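Local coordinates for protein trichothecene 3-O-acetyltransferase (Gibberella zeae, PDB 2RKV) that probably transfers an acetyl group from acetyl coenzyme A to the 3-hydroxyl of trichothecene mycotoxins such as T-2 and deoxynivalenol, as a BAHD-superfamily acetyltransferase, at residues Gln22-Tyr27 and Gly147-Val152; Trp231-Phe236 and Thr399-Ile404. One frame throughout, in Å; residues are numbered along the deposited sequence. Where two conformers were deposited one is given.

In the fold
Interaction 1 pairs two strands inside a five-stranded mixed sheet of this BAHD acetyltransferase, built mostly from the N-terminal part of the chain, with 399-401 as an outer strand. Interaction 2 joins the edge of that sheet to the seven-stranded sheet; segment 399-404 begins as edge strand 399-401 and ends as a loop. The two contacts, with centres about 13 Å apart, meet where strands 20-28 and 399-401 lie side by side: Ser24 N donates to Arg401 O at 2.8 Å, and Gln22 OE1 takes a probable hydrogen bond from Arg402 NH1, also 2.8 Å. The bound T-2 toxin (ZBA) is about 6 Å from the side chain of Arg402. The side chain of Gln22 is about 9 Å from ZBA, and coenzyme A is about 11 Å from the side chains of Arg402 and Ile23.

Interaction 1: residues Gln22-Tyr27 and Gly147-Val152; sequences QISLLY and GLILTV
Ile23 and Val152, Leu25 and Leu150, and Tyr27 and Leu148 are the hydrogen-bonded pairs of an antiparallel strand pair in the five-stranded sheet, each joined by two backbone bonds. Those of the Leu25-Leu150 pair are both 2.8 Å from N to O; Ile23 N reaches Val152 O at 3.1 Å. Between the Ile23-Val152 and Leu25-Leu150 pairs, Ser24 OG donates to Thr151 OG1 over 2.9 Å, both oxygens being turned beside their own backbone N (chi1 -59° and -58°). Thr151 OG1 is also bonded to Ile116 O, so two partners grip this buried hydroxyl. CA-H...O contacts accompany these bonds, among them Ser24 CA to Leu150 O at 3.2 Å.

On the same face as the hydroxyl pair, the CG2 branch of Ile149 rests on Ser24 CB at 3.8 Å. The opposite face carries Ile23, Leu25, Tyr27, Leu148, Leu150 and Val152; helices 35-52 and 161-176 pack against it, and Tyr27 OH bonds to Tyr388 O. Farther along the hydroxyl face, Leu26 crosses Ile149 at an angle, its CD1 methyl 3.7 Å from Ile149 CG1 and 3.5 Å from Leu148 O.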
ATOM      1  N   GLN A  22       4.233   0.024  -5.634  1.00 12.02           N
ATOM      2  CA  GLN A  22       3.971  -0.576  -6.948  1.00 11.52           C
ATOM      3  C   GLN A  22       2.662  -1.352  -6.955  1.00 11.01           C
ATOM      4  O   GLN A  22       2.297  -1.986  -5.970  1.00 10.95           O
ATOM      5  CB  GLN A  22       5.090  -1.546  -7.351  1.00 11.81           C
ATOM      6  CG  GLN A  22       6.505  -0.999  -7.221  1.00 12.48           C
ATOM      7  CD  GLN A  22       7.529  -2.110  -7.132  1.00 13.26           C
ATOM      8  OE1 GLN A  22       7.239  -3.194  -6.608  1.00 11.81           O
ATOM      9  NE2 GLN A  22       8.736  -1.850  -7.624  1.00 12.96           N
ATOM     10  N   ILE A  23       1.962  -1.317  -8.085  1.00 10.22           N
ATOM     11  CA  ILE A  23       0.812  -2.185  -8.300  1.00  9.82           C
ATOM     12  C   ILE A  23       0.796  -2.555  -9.780  1.00  9.55           C
ATOM     13  O   ILE A  23       1.131  -1.721 -10.634  1.00  8.97           O
ATOM     14  CB  ILE A  23      -0.525  -1.517  -7.833  1.00  9.59           C
ATOM     15  CG1 ILE A  23      -1.699  -2.511  -7.823  1.00  9.85           C
ATOM     16  CG2 ILE A  23      -0.829  -0.247  -8.665  1.00 10.14           C
ATOM     17  CD1 ILE A  23      -1.642  -3.558  -6.706  1.00  9.82           C
ATOM     18  N   SER A  24       0.444  -3.808 -10.069  1.00  9.45           N
ATOM     19  CA  SER A  24       0.354  -4.297 -11.439  1.00  9.79           C
ATOM     20  C   SER A  24      -1.052  -4.749 -11.776  1.00 10.19           C
ATOM     21  O   SER A  24      -1.720  -5.399 -10.960  1.00  9.59           O
ATOM     22  CB  SER A  24       1.334  -5.459 -11.683  1.00 10.11           C
ATOM     23  OG  SER A  24       2.674  -5.055 -11.434  1.00 10.54           O
ATOM     24  N   LEU A  25      -1.480  -4.403 -12.993  1.00 10.07           N
ATOM     25  CA  LEU A  25      -2.758  -4.809 -13.546  1.00 10.69           C
ATOM     26  C   LEU A  25      -2.475  -5.673 -14.778  1.00 10.83           C
ATOM     27  O   LEU A  25      -1.734  -5.265 -15.669  1.00 10.67           O
ATOM     28  CB  LEU A  25      -3.593  -3.569 -13.924  1.00 10.67           C
ATOM     29  CG  LEU A  25      -4.247  -2.748 -12.793  1.00 11.75           C
ATOM     30  CD1 LEU A  25      -3.249  -2.172 -11.806  1.00 13.31           C
ATOM     31  CD2 LEU A  25      -5.137  -1.625 -13.360  1.00 11.97           C
ATOM     32  N   LEU A  26      -3.050  -6.872 -14.790  1.00 10.50           N
ATOM     33  CA  LEU A  26      -2.896  -7.816 -15.893  1.00 10.82           C
ATOM     34  C   LEU A  26      -4.152  -7.826 -16.754  1.00 10.95           C
ATOM     35  O   LEU A  26      -5.263  -7.949 -16.239  1.00 11.14           O
ATOM     36  CB  LEU A  26      -2.626  -9.232 -15.349  1.00 11.04           C
ATOM     37  CG  LEU A  26      -2.628 -10.379 -16.369  1.00 12.37           C
ATOM     38  CD1 LEU A  26      -1.379 -10.307 -17.257  1.00 12.63           C
ATOM     39  CD2 LEU A  26      -2.713 -11.727 -15.654  1.00 12.72           C
ATOM     40  N   TYR A  27      -3.963  -7.713 -18.070  1.00 10.75           N
ATOM     41  CA  TYR A  27      -5.049  -7.807 -19.035  1.00 11.02           C
ATOM     42  C   TYR A  27      -4.687  -8.852 -20.072  1.00 11.32           C
ATOM     43  O   TYR A  27      -3.527  -8.899 -20.507  1.00 10.97           O
ATOM     44  CB  TYR A  27      -5.219  -6.498 -19.794  1.00 10.77           C
ATOM     45  CG  TYR A  27      -5.562  -5.302 -18.948  1.00  9.86           C
ATOM     46  CD1 TYR A  27      -6.886  -4.898 -18.799  1.00  9.74           C
ATOM     47  CD2 TYR A  27      -4.564  -4.552 -18.332  1.00 10.01           C
ATOM     48  CE1 TYR A  27      -7.209  -3.787 -18.041  1.00  9.56           C
ATOM     49  CE2 TYR A  27      -4.879  -3.436 -17.565  1.00 10.38           C
ATOM     50  CZ  TYR A  27      -6.205  -3.062 -17.428  1.00  9.06           C
ATOM     51  OH  TYR A  27      -6.542  -1.953 -16.679  1.00 10.60           O
ATOM     52  N   GLY A 147      -0.851 -11.356 -23.303  1.00 11.48           N
ATOM     53  CA  GLY A 147      -1.262 -10.403 -22.275  1.00 10.67           C
ATOM     54  C   GLY A 147      -0.508  -9.095 -22.192  1.00 10.77           C
ATOM     55  O   GLY A 147       0.395  -8.806 -22.992  1.00 10.16           O
ATOM     56  N   LEU A 148      -0.908  -8.296 -21.212  1.00  9.88           N
ATOM     57  CA  LEU A 148      -0.271  -7.023 -20.926  1.00 10.53           C
ATOM     58  C   LEU A 148      -0.231  -6.866 -19.415  1.00 10.56           C
ATOM     59  O   LEU A 148      -1.242  -7.110 -18.744  1.00 10.35           O
ATOM     60  CB  LEU A 148      -1.091  -5.879 -21.537  1.00 10.47           C
ATOM     61  CG  LEU A 148      -0.692  -4.446 -21.181  1.00 11.74           C
ATOM     62  CD1 LEU A 148       0.536  -4.033 -21.978  1.00 11.99           C
ATOM     63  CD2 LEU A 148      -1.860  -3.486 -21.434  1.00 11.34           C
ATOM     64  N   ILE A 149       0.922  -6.481 -18.879  1.00 10.48           N
ATOM     65  CA  ILE A 149       1.004  -6.101 -17.467  1.00 10.75           C
ATOM     66  C   ILE A 149       1.311  -4.620 -17.391  1.00 10.96           C
ATOM     67  O   ILE A 149       2.358  -4.173 -17.866  1.00  9.91           O
ATOM     68  CB  ILE A 149       2.084  -6.908 -16.685  1.00 11.46           C
ATOM     69  CG1 ILE A 149       1.760  -8.402 -16.709  1.00 10.87           C
ATOM     70  CG2 ILE A 149       2.210  -6.381 -15.236  1.00 10.63           C
ATOM     71  CD1 ILE A 149       2.908  -9.276 -16.226  1.00 11.50           C
ATOM     72  N   LEU A 150       0.384  -3.869 -16.800  1.00 10.22           N
ATOM     73  CA  LEU A 150       0.588  -2.451 -16.559  1.00 10.85           C
ATOM     74  C   LEU A 150       1.026  -2.281 -15.117  1.00 10.13           C
ATOM     75  O   LEU A 150       0.318  -2.704 -14.209  1.00 11.05           O
ATOM     76  CB  LEU A 150      -0.709  -1.667 -16.798  1.00 10.40           C
ATOM     77  CG  LEU A 150      -0.735  -0.221 -16.272  1.00 12.63           C
ATOM     78  CD1 LEU A 150       0.363   0.638 -16.909  1.00 13.38           C
ATOM     79  CD2 LEU A 150      -2.099   0.414 -16.470  1.00 12.49           C
ATOM     80  N   THR A 151       2.183  -1.660 -14.904  1.00  9.35           N
ATOM     81  CA  THR A 151       2.661  -1.429 -13.543  1.00  9.12           C
ATOM     82  C   THR A 151       2.763   0.066 -13.275  1.00  9.56           C
ATOM     83  O   THR A 151       3.280   0.819 -14.098  1.00  9.05           O
ATOM     84  CB  THR A 151       4.016  -2.114 -13.292  1.00  9.59           C
ATOM     85  OG1 THR A 151       3.887  -3.522 -13.532  1.00  9.16           O
ATOM     86  CG2 THR A 151       4.507  -1.867 -11.838  1.00  9.91           C
ATOM     87  N   VAL A 152       2.251   0.485 -12.118  1.00  9.21           N
ATOM     88  CA  VAL A 152       2.329   1.888 -11.729  1.00  9.76           C
ATOM     89  C   VAL A 152       3.096   2.007 -10.421  1.00 10.31           C
ATOM     90  O   VAL A 152       2.752   1.331  -9.445  1.00 10.04           O
ATOM     91  CB  VAL A 152       0.927   2.507 -11.538  1.00 10.35           C
ATOM     92  CG1 VAL A 152       1.041   3.989 -11.239  1.00 10.51           C
ATOM     93  CG2 VAL A 152       0.033   2.260 -12.769  1.00 10.64           C
TER

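Interaction 2: residues Trp231-Phe236 and Thr399-Ile404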
ATOM      1  N   TRP A 231       8.101 -13.861   0.401  1.00 14.96           N
ATOM      2  CA  TRP A 231       6.772 -13.309   0.118  1.00 14.04           C
ATOM      3  C   TRP A 231       5.883 -14.412  -0.457  1.00 13.97           C
ATOM      4  O   TRP A 231       6.352 -15.265  -1.213  1.00 13.69           O
ATOM      5  CB  TRP A 231       6.882 -12.200  -0.936  1.00 13.31           C
ATOM      6  CG  TRP A 231       7.233 -10.840  -0.417  1.00 12.78           C
ATOM      7  CD1 TRP A 231       8.426 -10.186  -0.553  1.00 12.10           C
ATOM      8  CD2 TRP A 231       6.365  -9.953   0.299  1.00 11.99           C
ATOM      9  NE1 TRP A 231       8.360  -8.955   0.052  1.00 12.55           N
ATOM     10  CE2 TRP A 231       7.101  -8.779   0.573  1.00 11.24           C
ATOM     11  CE3 TRP A 231       5.028 -10.035   0.728  1.00 12.16           C
ATOM     12  CZ2 TRP A 231       6.553  -7.696   1.276  1.00 12.54           C
ATOM     13  CZ3 TRP A 231       4.480  -8.959   1.431  1.00 12.19           C
ATOM     14  CH2 TRP A 231       5.248  -7.804   1.696  1.00 12.72           C
ATOM     15  N   ALA A 232       4.593 -14.374  -0.136  1.00 13.56           N
ATOM     16  CA  ALA A 232       3.617 -15.248  -0.770  1.00 13.59           C
ATOM     17  C   ALA A 232       2.229 -14.625  -0.758  1.00 13.31           C
ATOM     18  O   ALA A 232       1.846 -13.961   0.218  1.00 13.95           O
ATOM     19  CB  ALA A 232       3.572 -16.613  -0.081  1.00 13.69           C
ATOM     20  N   PHE A 233       1.466 -14.857  -1.817  1.00 12.94           N
ATOM     21  CA  PHE A 233       0.073 -14.544  -1.827  1.00 12.63           C
ATOM     22  C   PHE A 233      -0.682 -15.755  -1.314  1.00 13.22           C
ATOM     23  O   PHE A 233      -0.339 -16.869  -1.601  1.00 13.22           O
ATOM     24  CB  PHE A 233      -0.458 -14.335  -3.237  1.00 12.80           C
ATOM     25  CG  PHE A 233      -0.078 -13.009  -3.902  1.00 12.28           C
ATOM     26  CD1 PHE A 233      -0.006 -12.932  -5.261  1.00 12.97           C
ATOM     27  CD2 PHE A 233       0.210 -11.881  -3.179  1.00 12.14           C
ATOM     28  CE1 PHE A 233       0.336 -11.786  -5.888  1.00 11.78           C
ATOM     29  CE2 PHE A 233       0.527 -10.737  -3.813  1.00 12.55           C
ATOM     30  CZ  PHE A 233       0.602 -10.692  -5.157  1.00 11.48           C
ATOM     31  N   PHE A 234      -1.749 -15.438  -0.599  1.00 12.91           N
ATOM     32  CA  PHE A 234      -2.768 -16.392  -0.170  1.00 13.19           C
ATOM     33  C   PHE A 234      -4.137 -15.870  -0.570  1.00 13.49           C
ATOM     34  O   PHE A 234      -4.403 -14.737  -0.362  1.00 13.57           O
ATOM     35  CB  PHE A 234      -2.735 -16.536   1.360  1.00 13.26           C
ATOM     36  CG  PHE A 234      -1.463 -17.129   1.886  1.00 13.38           C
ATOM     37  CD1 PHE A 234      -0.398 -16.354   2.238  1.00 13.70           C
ATOM     38  CD2 PHE A 234      -1.360 -18.482   2.070  1.00 14.44           C
ATOM     39  CE1 PHE A 234       0.721 -16.915   2.713  1.00 14.10           C
ATOM     40  CE2 PHE A 234      -0.222 -19.044   2.558  1.00 13.66           C
ATOM     41  CZ  PHE A 234       0.819 -18.290   2.845  1.00 13.39           C
ATOM     42  N   THR A 235      -4.998 -16.656  -1.127  1.00 20.00           N
ATOM     43  CA  THR A 235      -6.340 -16.216  -1.482  1.00 20.00           C
ATOM     44  C   THR A 235      -7.373 -16.736  -0.485  1.00 20.00           C
ATOM     45  O   THR A 235      -7.184 -17.747   0.093  1.00 13.91           O
ATOM     46  CB  THR A 235      -6.702 -16.675  -2.906  1.00 20.00           C
ATOM     47  OG1 THR A 235      -6.675 -18.105  -2.971  1.00 20.00           O
ATOM     48  CG2 THR A 235      -5.620 -16.259  -3.892  1.00 20.00           C
ATOM     49  N   PHE A 236      -8.377 -15.929  -0.341  1.00 13.40           N
ATOM     50  CA  PHE A 236      -9.510 -16.223   0.494  1.00 13.74           C
ATOM     51  C   PHE A 236     -10.762 -16.045  -0.347  1.00 13.89           C
ATOM     52  O   PHE A 236     -11.037 -15.004  -0.823  1.00 14.29           O
ATOM     53  CB  PHE A 236      -9.548 -15.285   1.728  1.00 13.36           C
ATOM     54  CG  PHE A 236      -8.368 -15.435   2.650  1.00 13.38           C
ATOM     55  CD1 PHE A 236      -7.172 -14.836   2.377  1.00 13.11           C
ATOM     56  CD2 PHE A 236      -8.458 -16.172   3.774  1.00 13.26           C
ATOM     57  CE1 PHE A 236      -6.126 -14.985   3.195  1.00 12.38           C
ATOM     58  CE2 PHE A 236      -7.391 -16.325   4.581  1.00 12.80           C
ATOM     59  CZ  PHE A 236      -6.230 -15.733   4.285  1.00 13.11           C
ATOM     60  N   THR A 399      -6.443  -9.635 -13.198  1.00 10.88           N
ATOM     61  CA  THR A 399      -6.012  -9.595 -11.805  1.00 11.12           C
ATOM     62  C   THR A 399      -5.304  -8.274 -11.499  1.00 10.99           C
ATOM     63  O   THR A 399      -4.874  -7.557 -12.411  1.00 11.00           O
ATOM     64  CB  THR A 399      -5.109 -10.802 -11.402  1.00 10.99           C
ATOM     65  OG1 THR A 399      -5.031 -10.885  -9.967  1.00 12.00           O
ATOM     66  CG2 THR A 399      -3.684 -10.672 -11.981  1.00 12.26           C
ATOM     67  N   VAL A 400      -5.193  -7.972 -10.207  1.00 11.08           N
ATOM     68  CA  VAL A 400      -4.526  -6.769  -9.718  1.00 10.91           C
ATOM     69  C   VAL A 400      -3.637  -7.218  -8.568  1.00 11.27           C
ATOM     70  O   VAL A 400      -4.135  -7.606  -7.511  1.00 11.47           O
ATOM     71  CB  VAL A 400      -5.539  -5.718  -9.210  1.00 11.07           C
ATOM     72  CG1 VAL A 400      -4.816  -4.480  -8.702  1.00 10.52           C
ATOM     73  CG2 VAL A 400      -6.551  -5.365 -10.313  1.00 10.74           C
ATOM     74  N   ARG A 401      -2.329  -7.200  -8.789  1.00 11.04           N
ATOM     75  CA  ARG A 401      -1.369  -7.774  -7.843  1.00 11.31           C
ATOM     76  C   ARG A 401      -0.179  -6.857  -7.586  1.00 11.14           C
ATOM     77  O   ARG A 401       0.293  -6.158  -8.493  1.00 11.18           O
ATOM     78  CB  ARG A 401      -0.829  -9.120  -8.361  1.00 11.47           C
ATOM     79  CG  ARG A 401      -1.877 -10.180  -8.701  1.00 11.77           C
ATOM     80  CD  ARG A 401      -2.644 -10.659  -7.460  1.00 12.56           C
ATOM     81  NE  ARG A 401      -2.786 -12.115  -7.465  1.00 14.33           N
ATOM     82  CZ  ARG A 401      -3.857 -12.784  -7.044  1.00 16.05           C
ATOM     83  NH1 ARG A 401      -4.942 -12.146  -6.608  1.00 16.40           N
ATOM     84  NH2 ARG A 401      -3.849 -14.114  -7.079  1.00 16.87           N
ATOM     85  N   ARG A 402       0.307  -6.866  -6.345  1.00 11.09           N
ATOM     86  CA  ARG A 402       1.525  -6.157  -6.012  1.00 11.07           C
ATOM     87  C   ARG A 402       2.755  -6.952  -6.453  1.00 11.04           C
ATOM     88  O   ARG A 402       2.865  -8.152  -6.140  1.00 11.02           O
ATOM     89  CB  ARG A 402       1.621  -5.888  -4.508  1.00 10.90           C
ATOM     90  CG  ARG A 402       2.548  -4.729  -4.236  1.00 11.61           C
ATOM     91  CD  ARG A 402       3.388  -4.835  -2.969  1.00 10.51           C
ATOM     92  NE  ARG A 402       4.139  -3.586  -2.821  1.00 11.29           N
ATOM     93  CZ  ARG A 402       5.226  -3.269  -3.532  1.00 11.82           C
ATOM     94  NH1 ARG A 402       5.730  -4.124  -4.420  1.00 11.81           N
ATOM     95  NH2 ARG A 402       5.815  -2.092  -3.356  1.00 10.95           N
ATOM     96  N   PRO A 403       3.699  -6.294  -7.159  1.00 10.74           N
ATOM     97  CA  PRO A 403       4.986  -6.954  -7.440  1.00 10.67           C
ATOM     98  C   PRO A 403       5.746  -7.449  -6.206  1.00 11.10           C
ATOM     99  O   PRO A 403       5.719  -6.827  -5.135  1.00 11.16           O
ATOM    100  CB  PRO A 403       5.796  -5.851  -8.143  1.00 10.71           C
ATOM    101  CG  PRO A 403       4.728  -5.049  -8.859  1.00 10.00           C
ATOM    102  CD  PRO A 403       3.638  -4.961  -7.789  1.00 11.07           C
ATOM    103  N   ILE A 404       6.428  -8.573  -6.376  1.00 11.21           N
ATOM    104  CA  ILE A 404       7.348  -9.064  -5.359  1.00 11.76           C
ATOM    105  C   ILE A 404       8.594  -8.172  -5.291  1.00 12.52           C
ATOM    106  O   ILE A 404       9.071  -7.660  -6.312  1.00 13.19           O
ATOM    107  CB  ILE A 404       7.729 -10.554  -5.616  1.00 11.89           C
ATOM    108  CG1 ILE A 404       8.325 -11.193  -4.358  1.00 12.12           C
ATOM    109  CG2 ILE A 404       8.655 -10.705  -6.833  1.00 12.26           C
ATOM    110  CD1 ILE A 404       8.359 -12.722  -4.406  1.00 12.30           C
TER
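Phe233, on strand 229-236 of the seven-stranded sheet, meets Arg401 and Arg402 where the edge strand 399-401 of the five-stranded sheet runs out into a loop. This is side-chain packing between two sheets of the BAHD fold, and the touching parts run roughly antiparallel, 158° apart.

Hydrogen bonds do not join the two segments; the arginines bond to backbone and side-chain groups around them, one of them Pro403 in the same segment. Arg401 NE bonds to Tyr106 O, and its NH2 makes a weak bond to Gly105 O. Arg402 NH1 donates to Pro403 O at 2.8 Å, with the oxygen near the guanidinium plane, and also to Gln22 OE1; NH2 bonds to Thr121 OG1. These bonds probably hold the guanidinium in place, with the Arg402 side chain about 6 Å from the bound toxin (ZBA).

Between Phe233 and Arg401 the approach is oblique, with ring and guanidinium planes 67° apart. The arginine chain, bent at chi2 and chi3, passes the ring near CZ, CE1 and CD1. Arg401 CB is 3.8 Å from both Phe233 CE1 and CZ, and Arg401 NE comes to 3.5 Å from Phe233 CE1. Beyond it, Arg401 NH2 lies near Thr235 CG2, and the same ring presents CZ to Arg402 O at 3.5 Å.

The apolar contact lies at the other end. Trp231 and Ile404 pass one another in opposite directions, while the indole NE1 bonds to Glu406 O and its ring meets that of Phe405. With CG1 of Ile404 anti to the backbone N (chi1 -163°), the extended branch reaches the tryptophan, and Ile404 CD1 and Ile404 CG1 each lie 3.8 Å from Trp231 CB.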